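Long-range contact in post-proline cleaving enzyme (Rickettsia typhi, PDB 4HVT), which probably cleaves oligopeptides on the carboxyl side of proline, as a serine peptidase of the prolyl oligopeptidase family: residues A454-Y464 against N540-L549. Sequence-based numbering, arbitrary orientation.
Sequences ATSFDGVKIPY and NDFFAVSEEL. With EDO (1,2-ethanediol), chain D.
Tyr464 lays one face of its ring over CG1 of Val545, which sits 4.1 Å from the ring centroid, a CH-pi contact over the face, displaced toward the rim on the CG side. With CG of Tyr464 between its own backbone N and carbonyl carbon (chi1 65°), the ring turns its CE2 toward Leu549, whose CD2 lies 4.0 Å away. The phenol oxygen comes up to the bend in the Glu548 side chain, and a single water bridges Tyr464 OH and Glu548 OE2. The other methyl of Val545, CG2, rests 3.8 Å from Ala454 CB and also meets Ile462 CG2. Strands 447-455 and 461-469 form the hairpin at the antiparallel end of the eight-stranded alpha/beta-hydrolase sheet, and helix 536-551 packs over it, strand 461-464 and helix 540-549 crossing at -64°. Where the hairpin turns, Ser456 OG donates a 2.6 Å hydrogen bond to Asp541 OD1, nearly in line with the carboxylate C-O bond. Asp541 OD2 pairs with Arg517, which also takes Asp458 OD2, so the arginine links helix and turn. Ile462 CD1 presses against the Asp541 carboxylate, 3.3 Å from its CG. Farther round the type I turn, the Phe457 ring has Asn540 ND2 over its centre, 3.3 Å above the plane, with the amide tilted 68° to the ring; Asn540 OD1 is held by Gln536. Asp458 CB covers the opposite face of that ring, while a water bound to Asn540 O makes a weak bond with Phe457 N.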
loop_
_atom_site.group_PDB
_atom_site.type_symbol
_atom_site.label_atom_id
_atom_site.label_comp_id
_atom_site.label_asym_id
_atom_site.label_seq_id
_atom_site.Cartn_x
_atom_site.Cartn_y
_atom_site.Cartn_z
ATOM N N ALA A 454 -24.592 5.768 -2.961
ATOM C CA ALA A 454 -25.060 7.140 -2.828
ATOM C C ALA A 454 -25.147 7.738 -4.237
ATOM O O ALA A 454 -24.537 7.235 -5.152
ATOM C CB ALA A 454 -24.082 7.908 -1.969
ATOM N N THR A 455 -25.899 8.829 -4.375
ATOM C CA THR A 455 -25.948 9.624 -5.597
ATOM C C THR A 455 -25.147 10.894 -5.452
ATOM O O THR A 455 -25.421 11.777 -4.624
ATOM C CB THR A 455 -27.400 9.832 -6.057
ATOM O OG1 THR A 455 -27.997 8.526 -6.177
ATOM C CG2 THR A 455 -27.436 10.461 -7.388
ATOM N N SER A 456 -24.151 11.032 -6.303
ATOM C CA SER A 456 -23.282 12.189 -6.204
ATOM C C SER A 456 -23.877 13.371 -6.946
ATOM O O SER A 456 -24.960 13.269 -7.579
ATOM C CB SER A 456 -21.880 11.877 -6.684
ATOM O OG SER A 456 -20.926 12.862 -6.243
ATOM N N PHE A 457 -23.192 14.490 -6.820
ATOM C CA PHE A 457 -23.631 15.773 -7.375
ATOM C C PHE A 457 -23.966 15.761 -8.858
ATOM O O PHE A 457 -24.795 16.592 -9.282
ATOM C CB PHE A 457 -22.583 16.867 -7.129
ATOM C CG PHE A 457 -21.398 16.794 -8.054
ATOM C CD1 PHE A 457 -20.522 15.709 -7.996
ATOM C CD2 PHE A 457 -21.132 17.811 -8.992
ATOM C CE1 PHE A 457 -19.410 15.620 -8.818
ATOM C CE2 PHE A 457 -20.008 17.699 -9.836
ATOM C CZ PHE A 457 -19.158 16.629 -9.739
ATOM N N ASP A 458 -23.342 14.864 -9.627
ATOM C CA ASP A 458 -23.547 14.722 -11.094
ATOM C C ASP A 458 -24.387 13.501 -11.479
ATOM O O ASP A 458 -24.400 13.070 -12.641
ATOM C CB ASP A 458 -22.189 14.708 -11.837
ATOM C CG ASP A 458 -21.328 13.510 -11.476
ATOM O OD1 ASP A 458 -21.720 12.762 -10.541
ATOM O OD2 ASP A 458 -20.237 13.345 -12.077
ATOM N N GLY A 459 -25.096 12.914 -10.517
ATOM C CA GLY A 459 -25.926 11.712 -10.772
ATOM C C GLY A 459 -25.232 10.344 -10.728
ATOM O O GLY A 459 -25.919 9.281 -10.670
ATOM N N VAL A 460 -23.896 10.330 -10.764
ATOM C CA VAL A 460 -23.094 9.089 -10.625
ATOM C C VAL A 460 -23.274 8.399 -9.250
ATOM O O VAL A 460 -23.254 9.036 -8.178
ATOM C CB VAL A 460 -21.570 9.395 -10.898
ATOM C CG1 VAL A 460 -20.675 8.175 -10.709
ATOM C CG2 VAL A 460 -21.334 9.922 -12.319
ATOM N N LYS A 461 -23.527 7.086 -9.301
ATOM C CA LYS A 461 -23.595 6.247 -8.124
ATOM C C LYS A 461 -22.239 5.865 -7.549
ATOM O O LYS A 461 -21.357 5.339 -8.248
ATOM C CB LYS A 461 -24.406 4.979 -8.388
ATOM C CG LYS A 461 -25.754 5.143 -9.078
ATOM C CD LYS A 461 -26.719 6.017 -8.332
ATOM C CE LYS A 461 -28.061 6.000 -9.072
ATOM N NZ LYS A 461 -29.007 7.012 -8.580
ATOM N N ILE A 462 -22.114 6.045 -6.236
ATOM C CA ILE A 462 -20.882 5.844 -5.520
ATOM C C ILE A 462 -21.136 4.710 -4.550
ATOM O O ILE A 462 -21.972 4.834 -3.675
ATOM C CB ILE A 462 -20.507 7.127 -4.689
ATOM C CG1 ILE A 462 -20.493 8.382 -5.587
ATOM C CG2 ILE A 462 -19.182 6.961 -3.961
ATOM C CD1 ILE A 462 -19.635 8.328 -6.833
ATOM N N PRO A 463 -20.394 3.611 -4.692
ATOM C CA PRO A 463 -20.560 2.512 -3.760
ATOM C C PRO A 463 -20.071 2.881 -2.382
ATOM O O PRO A 463 -19.111 3.646 -2.228
ATOM C CB PRO A 463 -19.629 1.423 -4.296
ATOM C CG PRO A 463 -19.318 1.799 -5.686
ATOM C CD PRO A 463 -19.397 3.311 -5.723
ATOM N N TYR A 464 -20.714 2.311 -1.383
ATOM C CA TYR A 464 -20.154 2.282 -0.068
ATOM C C TYR A 464 -20.588 1.018 0.688
ATOM O O TYR A 464 -21.625 0.416 0.389
ATOM C CB TYR A 464 -20.484 3.542 0.748
ATOM C CG TYR A 464 -21.929 3.811 1.119
ATOM C CD1 TYR A 464 -22.792 4.486 0.236
ATOM C CD2 TYR A 464 -22.411 3.469 2.350
ATOM C CE1 TYR A 464 -24.113 4.802 0.577
ATOM C CE2 TYR A 464 -23.714 3.784 2.701
ATOM C CZ TYR A 464 -24.565 4.462 1.827
ATOM O OH TYR A 464 -25.891 4.693 2.248
ATOM N N ASN A 540 -16.729 15.645 -3.475
ATOM C CA ASN A 540 -18.177 15.646 -3.603
ATOM C C ASN A 540 -18.740 14.246 -3.373
ATOM O O ASN A 540 -19.763 14.105 -2.711
ATOM C CB ASN A 540 -18.601 16.124 -4.982
ATOM C CG ASN A 540 -18.350 17.605 -5.183
ATOM O OD1 ASN A 540 -18.116 18.352 -4.232
ATOM N ND2 ASN A 540 -18.437 18.037 -6.423
ATOM N N ASP A 541 -18.061 13.223 -3.892
ATOM C CA ASP A 541 -18.504 11.829 -3.684
ATOM C C ASP A 541 -18.537 11.509 -2.203
ATOM O O ASP A 541 -19.434 10.867 -1.695
ATOM C CB ASP A 541 -17.578 10.865 -4.387
ATOM C CG ASP A 541 -17.750 10.891 -5.896
ATOM O OD1 ASP A 541 -18.685 11.570 -6.342
ATOM O OD2 ASP A 541 -16.934 10.257 -6.633
ATOM N N PHE A 542 -17.526 11.978 -1.507
ATOM C CA PHE A 542 -17.419 11.716 -0.081
ATOM C C PHE A 542 -18.586 12.426 0.654
ATOM O O PHE A 542 -19.199 11.853 1.504
ATOM C CB PHE A 542 -16.072 12.247 0.399
ATOM C CG PHE A 542 -15.691 11.787 1.777
ATOM C CD1 PHE A 542 -15.389 10.456 2.034
ATOM C CD2 PHE A 542 -15.576 12.687 2.801
ATOM C CE1 PHE A 542 -15.008 10.030 3.283
ATOM C CE2 PHE A 542 -15.252 12.246 4.091
ATOM C CZ PHE A 542 -14.948 10.936 4.317
ATOM N N PHE A 543 -18.890 13.664 0.294
ATOM C CA PHE A 543 -20.040 14.375 0.899
ATOM C C PHE A 543 -21.375 13.644 0.614
ATOM O O PHE A 543 -22.266 13.558 1.484
ATOM C CB PHE A 543 -20.137 15.831 0.412
ATOM C CG PHE A 543 -18.910 16.651 0.666
ATOM C CD1 PHE A 543 -18.219 16.567 1.872
ATOM C CD2 PHE A 543 -18.422 17.500 -0.319
ATOM C CE1 PHE A 543 -17.117 17.326 2.106
ATOM C CE2 PHE A 543 -17.311 18.277 -0.084
ATOM C CZ PHE A 543 -16.626 18.173 1.105
ATOM N N ALA A 544 -21.536 13.160 -0.620
ATOM C CA ALA A 544 -22.736 12.400 -1.008
ATOM C C ALA A 544 -22.967 11.197 -0.079
ATOM O O ALA A 544 -24.057 10.969 0.347
ATOM C CB ALA A 544 -22.648 11.957 -2.454
ATOM N N VAL A 545 -21.921 10.443 0.202
ATOM C CA VAL A 545 -22.021 9.367 1.168
ATOM C C VAL A 545 -22.306 9.883 2.603
ATOM O O VAL A 545 -23.197 9.345 3.300
ATOM C CB VAL A 545 -20.759 8.468 1.085
ATOM C CG1 VAL A 545 -20.830 7.414 2.144
ATOM C CG2 VAL A 545 -20.658 7.807 -0.285
ATOM N N SER A 546 -21.595 10.916 3.038
ATOM C CA SER A 546 -21.772 11.478 4.385
ATOM C C SER A 546 -23.256 11.887 4.578
ATOM O O SER A 546 -23.903 11.527 5.561
ATOM C CB SER A 546 -20.819 12.671 4.602
ATOM O OG SER A 546 -19.446 12.285 4.553
ATOM N N GLU A 547 -23.791 12.610 3.610
ATOM C CA GLU A 547 -25.171 13.119 3.678
ATOM C C GLU A 547 -26.171 12.006 3.660
ATOM O O GLU A 547 -27.228 12.112 4.323
ATOM C CB GLU A 547 -25.437 14.046 2.494
ATOM C CG GLU A 547 -24.695 15.355 2.638
ATOM C CD GLU A 547 -24.832 16.265 1.451
ATOM O OE1 GLU A 547 -24.867 15.791 0.296
ATOM O OE2 GLU A 547 -24.834 17.495 1.685
ATOM N N GLU A 548 -25.871 10.948 2.922
ATOM C CA GLU A 548 -26.773 9.832 2.848
ATOM C C GLU A 548 -26.829 9.084 4.183
ATOM O O GLU A 548 -27.902 8.615 4.585
ATOM C CB GLU A 548 -26.422 8.920 1.668
ATOM C CG GLU A 548 -27.367 7.763 1.488
ATOM C CD GLU A 548 -28.712 8.166 0.899
ATOM O OE1 GLU A 548 -29.070 9.385 0.826
ATOM O OE2 GLU A 548 -29.440 7.252 0.501
ATOM N N LEU A 549 -25.697 8.982 4.879
ATOM C CA LEU A 549 -25.692 8.342 6.206
ATOM C C LEU A 549 -26.580 9.095 7.206
ATOM O O LEU A 549 -27.256 8.502 8.069
ATOM C CB LEU A 549 -24.255 8.288 6.754
ATOM C CG LEU A 549 -23.253 7.446 5.969
ATOM C CD1 LEU A 549 -21.885 7.672 6.550
ATOM C CD2 LEU A 549 -23.649 5.976 6.058
HETATM C C1 EDO D . -21.556 2.117 -9.856
HETATM O O1 EDO D . -22.471 1.699 -10.886
HETATM C C2 EDO D . -20.590 3.138 -10.418
HETATM O O2 EDO D . -21.290 4.318 -10.793
HETATM O O HOH W 1 -22.047 15.371 -4.132
HETATM O O HOH W 2 -27.665 5.010 0.228
#